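Long-range contact in post-proline cleaving enzyme (Rickettsia typhi, PDB 4HVT), which probably cleaves peptides on the carboxyl side of proline, as a serine peptidase of the prolyl oligopeptidase family: residues Thr73-Asn85 against Gly95-Lys107. Residues are numbered along the deposited sequence; the frame is centred on the assembly and turned at random.
Sequences TPYGVIRKGYVYN and GLWRRTLVDNYSK. With EDO (1,2-ethanediol), chain C.
Arg99 starts with CG wedged between its backbone N and carbonyl carbon (chi1 70°) and then runs extended to NE, which lays its guanidinium flat on the Tyr82 ring, planes 2° apart. Its CZ stands 3.6 Å from the centroid of that ring in a cation-pi stack, while Leu101 CD2 covers the opposite face. The same arginine serves Tyr84: CB sits over one ring face, and NH1 donates to Tyr84 OH at 3.0 Å. Arg79 NH2, from a guanidinium that also bonds Tyr404 OH through NH1, lies over the other face of Tyr84, and Glu113 on the next strand forms a salt bridge with Arg99 NE.

The backbones carrying these side chains, strands 82-85 and 96-101, pair antiparallel, Val83 and Thr100 bonding both ways; beyond the strand end, Val102 N donates to Gly81 O at 3.0 Å. On the sheet face of Val83 and Asn85, Arg98 grips Asn85 OD1 side-on, NE at 2.8 Å in the carbonyl plane and NH2 well above it. Asn85 ND2 binds Tyr75 O at 2.8 Å and a 1,2-ethanediol, probably from the crystallisation liquor. Tyr105 turns CG anti to its backbone N (chi1 -173°), presenting a ring face to Val83 CG1 and its OH to Pro74 O, 2.7 Å away.

The hairpin supplies the middle strands of one four-stranded antiparallel beta-propeller blade, and Tyr105 reaches strands 422-426 and 432-436. Two arginines thus work on different faces: Arg99, its charge probably eased by Glu113 and the tyrosine ring, and Arg98, whose two-nitrogen grip on OD1 works with the ND2 bond to the Tyr75 carbonyl to set the rotation of the Asn85 amide.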
ATOM      1  N   THR A  73     -12.211   9.996  12.234  1.00 14.79           N
ATOM      2  CA  THR A  73     -13.301   9.613  11.354  1.00 14.78           C
ATOM      3  C   THR A  73     -13.357   8.113  11.236  1.00 14.35           C
ATOM      4  O   THR A  73     -12.333   7.497  10.840  1.00 14.28           O
ATOM      5  CB  THR A  73     -13.125  10.245   9.966  1.00 14.46           C
ATOM      6  OG1 THR A  73     -13.167  11.672  10.140  1.00 14.91           O
ATOM      7  CG2 THR A  73     -14.249   9.819   9.063  1.00 14.18           C
ATOM      8  N   PRO A  74     -14.532   7.515  11.568  1.00 14.35           N
ATOM      9  CA  PRO A  74     -14.645   6.044  11.458  1.00 14.10           C
ATOM     10  C   PRO A  74     -15.079   5.605  10.051  1.00 14.40           C
ATOM     11  O   PRO A  74     -16.245   5.488   9.765  1.00 15.22           O
ATOM     12  CB  PRO A  74     -15.722   5.722  12.502  1.00 14.59           C
ATOM     13  CG  PRO A  74     -16.629   6.912  12.465  1.00 14.72           C
ATOM     14  CD  PRO A  74     -15.734   8.090  12.194  1.00 14.50           C
ATOM     15  N   TYR A  75     -14.135   5.424   9.156  1.00 13.71           N
ATOM     16  CA  TYR A  75     -14.422   5.060   7.786  1.00 13.86           C
ATOM     17  C   TYR A  75     -15.007   3.656   7.763  1.00 14.53           C
ATOM     18  O   TYR A  75     -14.729   2.811   8.635  1.00 16.01           O
ATOM     19  CB  TYR A  75     -13.143   5.152   6.937  1.00 13.72           C
ATOM     20  CG  TYR A  75     -12.601   6.550   6.881  1.00 14.47           C
ATOM     21  CD1 TYR A  75     -13.213   7.506   6.086  1.00 14.30           C
ATOM     22  CD2 TYR A  75     -11.505   6.947   7.650  1.00 14.89           C
ATOM     23  CE1 TYR A  75     -12.771   8.786   6.041  1.00 14.38           C
ATOM     24  CE2 TYR A  75     -11.050   8.257   7.603  1.00 16.14           C
ATOM     25  CZ  TYR A  75     -11.704   9.169   6.800  1.00 15.83           C
ATOM     26  OH  TYR A  75     -11.276  10.466   6.765  1.00 16.85           O
ATOM     27  N   GLY A  76     -15.828   3.381   6.789  1.00 15.08           N
ATOM     28  CA  GLY A  76     -16.408   2.034   6.719  1.00 15.94           C
ATOM     29  C   GLY A  76     -16.894   1.534   5.390  1.00 14.89           C
ATOM     30  O   GLY A  76     -16.647   2.144   4.383  1.00 14.24           O
ATOM     31  N   VAL A  77     -17.607   0.410   5.449  1.00 14.84           N
ATOM     32  CA  VAL A  77     -18.183  -0.277   4.285  1.00 14.44           C
ATOM     33  C   VAL A  77     -19.589  -0.775   4.692  1.00 14.53           C
ATOM     34  O   VAL A  77     -19.798  -1.290   5.807  1.00 14.26           O
ATOM     35  CB  VAL A  77     -17.274  -1.431   3.800  1.00 14.95           C
ATOM     36  CG1 VAL A  77     -17.140  -2.484   4.822  1.00 15.12           C
ATOM     37  CG2 VAL A  77     -17.833  -2.054   2.561  1.00 15.57           C
ATOM     38  N   ILE A  78     -20.567  -0.614   3.792  1.00 14.60           N
ATOM     39  CA  ILE A  78     -21.921  -1.057   3.996  1.00 15.36           C
ATOM     40  C   ILE A  78     -22.126  -2.497   3.501  1.00 16.16           C
ATOM     41  O   ILE A  78     -21.839  -2.816   2.334  1.00 15.23           O
ATOM     42  CB  ILE A  78     -22.907  -0.184   3.221  1.00 15.06           C
ATOM     43  CG1 ILE A  78     -22.876   1.264   3.826  1.00 15.59           C
ATOM     44  CG2 ILE A  78     -24.314  -0.792   3.238  1.00 15.87           C
ATOM     45  CD1 ILE A  78     -23.632   2.345   3.062  1.00 16.06           C
ATOM     46  N   ARG A  79     -22.639  -3.322   4.398  1.00 17.15           N
ATOM     47  CA  ARG A  79     -23.199  -4.627   4.076  1.00 18.50           C
ATOM     48  C   ARG A  79     -24.500  -4.876   4.830  1.00 18.43           C
ATOM     49  O   ARG A  79     -24.571  -4.742   6.060  1.00 18.16           O
ATOM     50  CB  ARG A  79     -22.197  -5.765   4.389  1.00 20.96           C
ATOM     51  CG  ARG A  79     -20.946  -5.819   3.533  1.00 21.82           C
ATOM     52  CD  ARG A  79     -20.243  -7.164   3.663  1.00 24.41           C
ATOM     53  NE  ARG A  79     -19.793  -7.379   5.031  1.00 23.71           N
ATOM     54  CZ  ARG A  79     -18.717  -6.779   5.554  1.00 24.11           C
ATOM     55  NH1 ARG A  79     -17.991  -5.925   4.855  1.00 23.97           N
ATOM     56  NH2 ARG A  79     -18.374  -7.019   6.800  1.00 24.50           N
ATOM     57  N   LYS A  80     -25.547  -5.197   4.071  1.00 17.97           N
ATOM     58  CA  LYS A  80     -26.852  -5.622   4.580  1.00 19.22           C
ATOM     59  C   LYS A  80     -27.358  -4.744   5.726  1.00 18.90           C
ATOM     60  O   LYS A  80     -27.711  -5.218   6.795  1.00 19.61           O
ATOM     61  CB  LYS A  80     -26.847  -7.104   4.943  1.00 20.45           C
ATOM     62  CG  LYS A  80     -26.496  -7.999   3.747  1.00 21.76           C
ATOM     63  CD  LYS A  80     -26.620  -9.467   4.083  1.00 22.90           C
ATOM     64  CE  LYS A  80     -26.216 -10.367   2.904  1.00 23.15           C
ATOM     65  NZ  LYS A  80     -24.851 -10.071   2.405  1.00 22.39           N
ATOM     66  N   GLY A  81     -27.327  -3.438   5.470  1.00 18.78           N
ATOM     67  CA  GLY A  81     -27.948  -2.433   6.370  1.00 18.71           C
ATOM     68  C   GLY A  81     -27.063  -1.942   7.499  1.00 18.03           C
ATOM     69  O   GLY A  81     -27.513  -1.177   8.369  1.00 18.37           O
ATOM     70  N   TYR A  82     -25.821  -2.416   7.534  1.00 16.84           N
ATOM     71  CA  TYR A  82     -24.848  -2.017   8.561  1.00 16.14           C
ATOM     72  C   TYR A  82     -23.608  -1.449   7.917  1.00 15.12           C
ATOM     73  O   TYR A  82     -23.201  -1.879   6.839  1.00 15.40           O
ATOM     74  CB  TYR A  82     -24.420  -3.246   9.402  1.00 16.39           C
ATOM     75  CG  TYR A  82     -25.426  -3.730  10.361  1.00 17.00           C
ATOM     76  CD1 TYR A  82     -26.421  -4.585   9.950  1.00 17.57           C
ATOM     77  CD2 TYR A  82     -25.399  -3.353  11.695  1.00 17.95           C
ATOM     78  CE1 TYR A  82     -27.380  -5.039  10.822  1.00 18.49           C
ATOM     79  CE2 TYR A  82     -26.355  -3.821  12.588  1.00 18.96           C
ATOM     80  CZ  TYR A  82     -27.339  -4.661  12.135  1.00 19.28           C
ATOM     81  OH  TYR A  82     -28.307  -5.125  13.004  1.00 20.92           O
ATOM     82  N   VAL A  83     -22.942  -0.542   8.627  1.00 14.33           N
ATOM     83  CA  VAL A  83     -21.627  -0.090   8.304  1.00 13.29           C
ATOM     84  C   VAL A  83     -20.662  -0.748   9.241  1.00 13.25           C
ATOM     85  O   VAL A  83     -20.855  -0.747  10.465  1.00 13.33           O
ATOM     86  CB  VAL A  83     -21.460   1.447   8.503  1.00 13.25           C
ATOM     87  CG1 VAL A  83     -20.044   1.864   8.206  1.00 13.09           C
ATOM     88  CG2 VAL A  83     -22.484   2.156   7.618  1.00 13.60           C
ATOM     89  N   TYR A  84     -19.658  -1.354   8.628  1.00 12.65           N
ATOM     90  CA  TYR A  84     -18.530  -2.028   9.311  1.00 13.04           C
ATOM     91  C   TYR A  84     -17.321  -1.104   9.373  1.00 12.91           C
ATOM     92  O   TYR A  84     -17.009  -0.412   8.423  1.00 13.68           O
ATOM     93  CB  TYR A  84     -18.203  -3.355   8.617  1.00 12.89           C
ATOM     94  CG  TYR A  84     -19.284  -4.375   8.752  1.00 13.67           C
ATOM     95  CD1 TYR A  84     -20.456  -4.274   8.029  1.00 13.93           C
ATOM     96  CD2 TYR A  84     -19.160  -5.455   9.673  1.00 14.59           C
ATOM     97  CE1 TYR A  84     -21.482  -5.193   8.200  1.00 14.78           C
ATOM     98  CE2 TYR A  84     -20.197  -6.364   9.857  1.00 15.25           C
ATOM     99  CZ  TYR A  84     -21.358  -6.231   9.121  1.00 15.90           C
ATOM    100  OH  TYR A  84     -22.412  -7.127   9.294  1.00 17.74           O
ATOM    101  N   ASN A  85     -16.611  -1.120  10.506  1.00 12.93           N
ATOM    102  CA  ASN A  85     -15.521  -0.197  10.775  1.00 12.54           C
ATOM    103  C   ASN A  85     -14.473  -0.931  11.592  1.00 12.62           C
ATOM    104  O   ASN A  85     -14.809  -1.812  12.397  1.00 12.65           O
ATOM    105  CB  ASN A  85     -16.074   1.041  11.524  1.00 12.78           C
ATOM    106  CG  ASN A  85     -15.015   1.903  12.168  1.00 12.97           C
ATOM    107  OD1 ASN A  85     -14.866   1.917  13.375  1.00 13.48           O
ATOM    108  ND2 ASN A  85     -14.286   2.643  11.358  1.00 12.79           N
ATOM    109  N   GLY A  95      -7.093  -3.035  18.254  1.00 15.13           N
ATOM    110  CA  GLY A  95      -8.307  -2.574  17.573  1.00 14.57           C
ATOM    111  C   GLY A  95      -9.574  -3.404  17.724  1.00 14.71           C
ATOM    112  O   GLY A  95      -9.544  -4.565  18.164  1.00 14.99           O
ATOM    113  N   LEU A  96     -10.680  -2.790  17.299  1.00 14.24           N
ATOM    114  CA  LEU A  96     -12.010  -3.329  17.369  1.00 14.43           C
ATOM    115  C   LEU A  96     -12.591  -3.393  15.974  1.00 13.62           C
ATOM    116  O   LEU A  96     -12.673  -2.381  15.284  1.00 13.14           O
ATOM    117  CB  LEU A  96     -12.917  -2.378  18.166  1.00 15.09           C
ATOM    118  CG  LEU A  96     -12.535  -2.131  19.623  1.00 16.23           C
ATOM    119  CD1 LEU A  96     -13.472  -1.095  20.234  1.00 16.86           C
ATOM    120  CD2 LEU A  96     -12.494  -3.412  20.435  1.00 16.70           C
ATOM    121  N   TRP A  97     -13.034  -4.576  15.565  1.00 13.46           N
ATOM    122  CA  TRP A  97     -13.899  -4.696  14.407  1.00 13.05           C
ATOM    123  C   TRP A  97     -15.355  -4.601  14.875  1.00 13.57           C
ATOM    124  O   TRP A  97     -15.779  -5.300  15.795  1.00 13.92           O
ATOM    125  CB  TRP A  97     -13.611  -5.993  13.667  1.00 12.71           C
ATOM    126  CG  TRP A  97     -14.415  -6.225  12.401  1.00 12.36           C
ATOM    127  CD1 TRP A  97     -14.482  -5.423  11.307  1.00 11.93           C
ATOM    128  CD2 TRP A  97     -15.168  -7.409  12.084  1.00 12.51           C
ATOM    129  NE1 TRP A  97     -15.307  -5.994  10.345  1.00 12.06           N
ATOM    130  CE2 TRP A  97     -15.697  -7.234  10.781  1.00 12.02           C
ATOM    131  CE3 TRP A  97     -15.446  -8.608  12.783  1.00 13.00           C
ATOM    132  CZ2 TRP A  97     -16.524  -8.188  10.173  1.00 12.32           C
ATOM    133  CZ3 TRP A  97     -16.247  -9.551  12.185  1.00 12.96           C
ATOM    134  CH2 TRP A  97     -16.760  -9.354  10.872  1.00 12.72           C
ATOM    135  N   ARG A  98     -16.072  -3.639  14.289  1.00 13.55           N
ATOM    136  CA  ARG A  98     -17.370  -3.215  14.828  1.00 14.31           C
ATOM    137  C   ARG A  98     -18.334  -2.739  13.731  1.00 14.04           C
ATOM    138  O   ARG A  98     -17.951  -2.578  12.552  1.00 13.72           O
ATOM    139  CB  ARG A  98     -17.166  -2.163  15.920  1.00 15.08           C
ATOM    140  CG  ARG A  98     -16.534  -0.914  15.429  1.00 15.21           C
ATOM    141  CD  ARG A  98     -16.243   0.088  16.568  1.00 15.80           C
ATOM    142  NE  ARG A  98     -15.962   1.326  15.920  1.00 15.90           N
ATOM    143  CZ  ARG A  98     -15.870   2.509  16.525  1.00 16.16           C
ATOM    144  NH1 ARG A  98     -16.004   2.601  17.842  1.00 17.27           N
ATOM    145  NH2 ARG A  98     -15.606   3.587  15.801  1.00 15.99           N
ATOM    146  N   ARG A  99     -19.605  -2.683  14.091  1.00 14.66           N
ATOM    147  CA  ARG A  99     -20.625  -2.275  13.136  1.00 15.00           C
ATOM    148  C   ARG A  99     -21.753  -1.456  13.753  1.00 15.52           C
ATOM    149  O   ARG A  99     -22.033  -1.519  14.965  1.00 15.68           O
ATOM    150  CB  ARG A  99     -21.211  -3.494  12.409  1.00 15.32           C
ATOM    151  CG  ARG A  99     -22.062  -4.363  13.279  1.00 16.23           C
ATOM    152  CD  ARG A  99     -22.668  -5.510  12.499  1.00 16.84           C
ATOM    153  NE  ARG A  99     -23.685  -6.174  13.282  1.00 18.23           N
ATOM    154  CZ  ARG A  99     -24.579  -6.997  12.748  1.00 19.15           C
ATOM    155  NH1 ARG A  99     -24.517  -7.266  11.462  1.00 19.40           N
ATOM    156  NH2 ARG A  99     -25.509  -7.538  13.499  1.00 20.70           N
ATOM    157  N   THR A 100     -22.428  -0.724  12.878  1.00 15.52           N
ATOM    158  CA  THR A 100     -23.617   0.034  13.280  1.00 16.07           C
ATOM    159  C   THR A 100     -24.600   0.121  12.127  1.00 16.33           C
ATOM    160  O   THR A 100     -24.225   0.140  10.932  1.00 15.68           O
ATOM    161  CB  THR A 100     -23.241   1.447  13.785  1.00 16.19           C
ATOM    162  OG1 THR A 100     -24.282   1.978  14.610  1.00 17.01           O
ATOM    163  CG2 THR A 100     -23.005   2.390  12.660  1.00 16.01           C
ATOM    164  N   LEU A 101     -25.882   0.196  12.458  1.00 17.52           N
ATOM    165  CA  LEU A 101     -26.894   0.406  11.434  1.00 17.98           C
ATOM    166  C   LEU A 101     -26.566   1.663  10.601  1.00 17.64           C
ATOM    167  O   LEU A 101     -26.118   2.676  11.138  1.00 17.13           O
ATOM    168  CB  LEU A 101     -28.253   0.558  12.109  1.00 19.20           C
ATOM    169  CG  LEU A 101     -28.773  -0.733  12.787  1.00 20.16           C
ATOM    170  CD1 LEU A 101     -29.932  -0.477  13.718  1.00 21.77           C
ATOM    171  CD2 LEU A 101     -29.194  -1.699  11.691  1.00 19.98           C
ATOM    172  N   VAL A 102     -26.816   1.589   9.294  1.00 17.49           N
ATOM    173  CA  VAL A 102     -26.509   2.646   8.388  1.00 18.24           C
ATOM    174  C   VAL A 102     -27.230   3.920   8.882  1.00 18.95           C
ATOM    175  O   VAL A 102     -26.665   5.011   8.811  1.00 18.19           O
ATOM    176  CB  VAL A 102     -26.915   2.336   6.908  1.00 18.79           C
ATOM    177  CG1 VAL A 102     -26.742   3.569   6.051  1.00 19.32           C
ATOM    178  CG2 VAL A 102     -26.069   1.247   6.292  1.00 19.51           C
ATOM    179  N   ASP A 103     -28.458   3.784   9.385  1.00 21.04           N
ATOM    180  CA  ASP A 103     -29.160   4.976   9.901  1.00 23.32           C
ATOM    181  C   ASP A 103     -28.422   5.686  11.059  1.00 22.02           C
ATOM    182  O   ASP A 103     -28.590   6.895  11.246  1.00 23.33           O
ATOM    183  CB  ASP A 103     -30.573   4.642  10.354  1.00 27.98           C
ATOM    184  CG  ASP A 103     -31.582   4.610   9.208  1.00 31.39           C
ATOM    185  OD1 ASP A 103     -31.202   4.542   8.030  1.00 32.98           O
ATOM    186  OD2 ASP A 103     -32.801   4.666   9.501  1.00 37.39           O
ATOM    187  N   ASN A 104     -27.677   4.954  11.864  1.00 19.30           N
ATOM    188  CA  ASN A 104     -26.914   5.526  12.967  1.00 19.10           C
ATOM    189  C   ASN A 104     -25.624   6.187  12.534  1.00 17.12           C
ATOM    190  O   ASN A 104     -25.060   6.963  13.275  1.00 16.54           O
ATOM    191  CB  ASN A 104     -26.524   4.462  13.995  1.00 19.81           C
ATOM    192  CG  ASN A 104     -27.711   3.867  14.696  1.00 22.19           C
ATOM    193  OD1 ASN A 104     -28.734   4.514  14.851  1.00 23.01           O
ATOM    194  ND2 ASN A 104     -27.578   2.617  15.118  1.00 24.48           N
ATOM    195  N   TYR A 105     -25.139   5.806  11.352  1.00 15.74           N
ATOM    196  CA  TYR A 105     -23.784   6.206  10.908  1.00 14.82           C
ATOM    197  C   TYR A 105     -23.718   7.694  10.649  1.00 15.48           C
ATOM    198  O   TYR A 105     -22.633   8.274  10.658  1.00 15.42           O
ATOM    199  CB  TYR A 105     -23.359   5.398   9.662  1.00 13.76           C
ATOM    200  CG  TYR A 105     -21.951   5.607   9.237  1.00 12.75           C
ATOM    201  CD1 TYR A 105     -20.870   5.215  10.074  1.00 12.78           C
ATOM    202  CD2 TYR A 105     -21.669   6.074   7.988  1.00 12.22           C
ATOM    203  CE1 TYR A 105     -19.574   5.350   9.638  1.00 12.15           C
ATOM    204  CE2 TYR A 105     -20.368   6.188   7.527  1.00 11.70           C
ATOM    205  CZ  TYR A 105     -19.331   5.823   8.368  1.00 11.70           C
ATOM    206  OH  TYR A 105     -18.050   5.902   7.868  1.00 11.72           O
ATOM    207  N   SER A 106     -24.873   8.325  10.466  1.00 16.19           N
ATOM    208  CA  SER A 106     -24.924   9.788  10.285  1.00 16.73           C
ATOM    209  C   SER A 106     -24.832  10.530  11.592  1.00 17.40           C
ATOM    210  O   SER A 106     -24.720  11.760  11.581  1.00 18.95           O
ATOM    211  CB  SER A 106     -26.201  10.193   9.557  1.00 17.41           C
ATOM    212  OG  SER A 106     -27.345   9.818  10.297  1.00 18.39           O
ATOM    213  N   LYS A 107     -24.939   9.838  12.716  1.00 17.35           N
ATOM    214  CA  LYS A 107     -24.870  10.509  14.031  1.00 18.20           C
ATOM    215  C   LYS A 107     -23.444  10.786  14.414  1.00 17.93           C
ATOM    216  O   LYS A 107     -22.578   9.965  14.086  1.00 17.06           O
ATOM    217  CB  LYS A 107     -25.532   9.639  15.087  1.00 19.31           C
ATOM    218  CG  LYS A 107     -27.008   9.478  14.753  1.00 20.61           C
ATOM    219  CD  LYS A 107     -27.691   8.454  15.600  1.00 22.55           C
ATOM    220  CE  LYS A 107     -29.189   8.479  15.322  1.00 25.15           C
ATOM    221  NZ  LYS A 107     -29.802   7.170  15.629  1.00 26.70           N
TER
HETATM  222  C1  EDO C 802      -9.727   5.054  13.392  1.00 24.49           C
HETATM  223  O1  EDO C 802      -9.021   3.846  13.772  1.00 22.63           O
HETATM  224  C2  EDO C 802     -10.552   4.754  12.134  1.00 23.84           C
HETATM  225  O2  EDO C 802     -11.681   3.889  12.383  1.00 20.92           O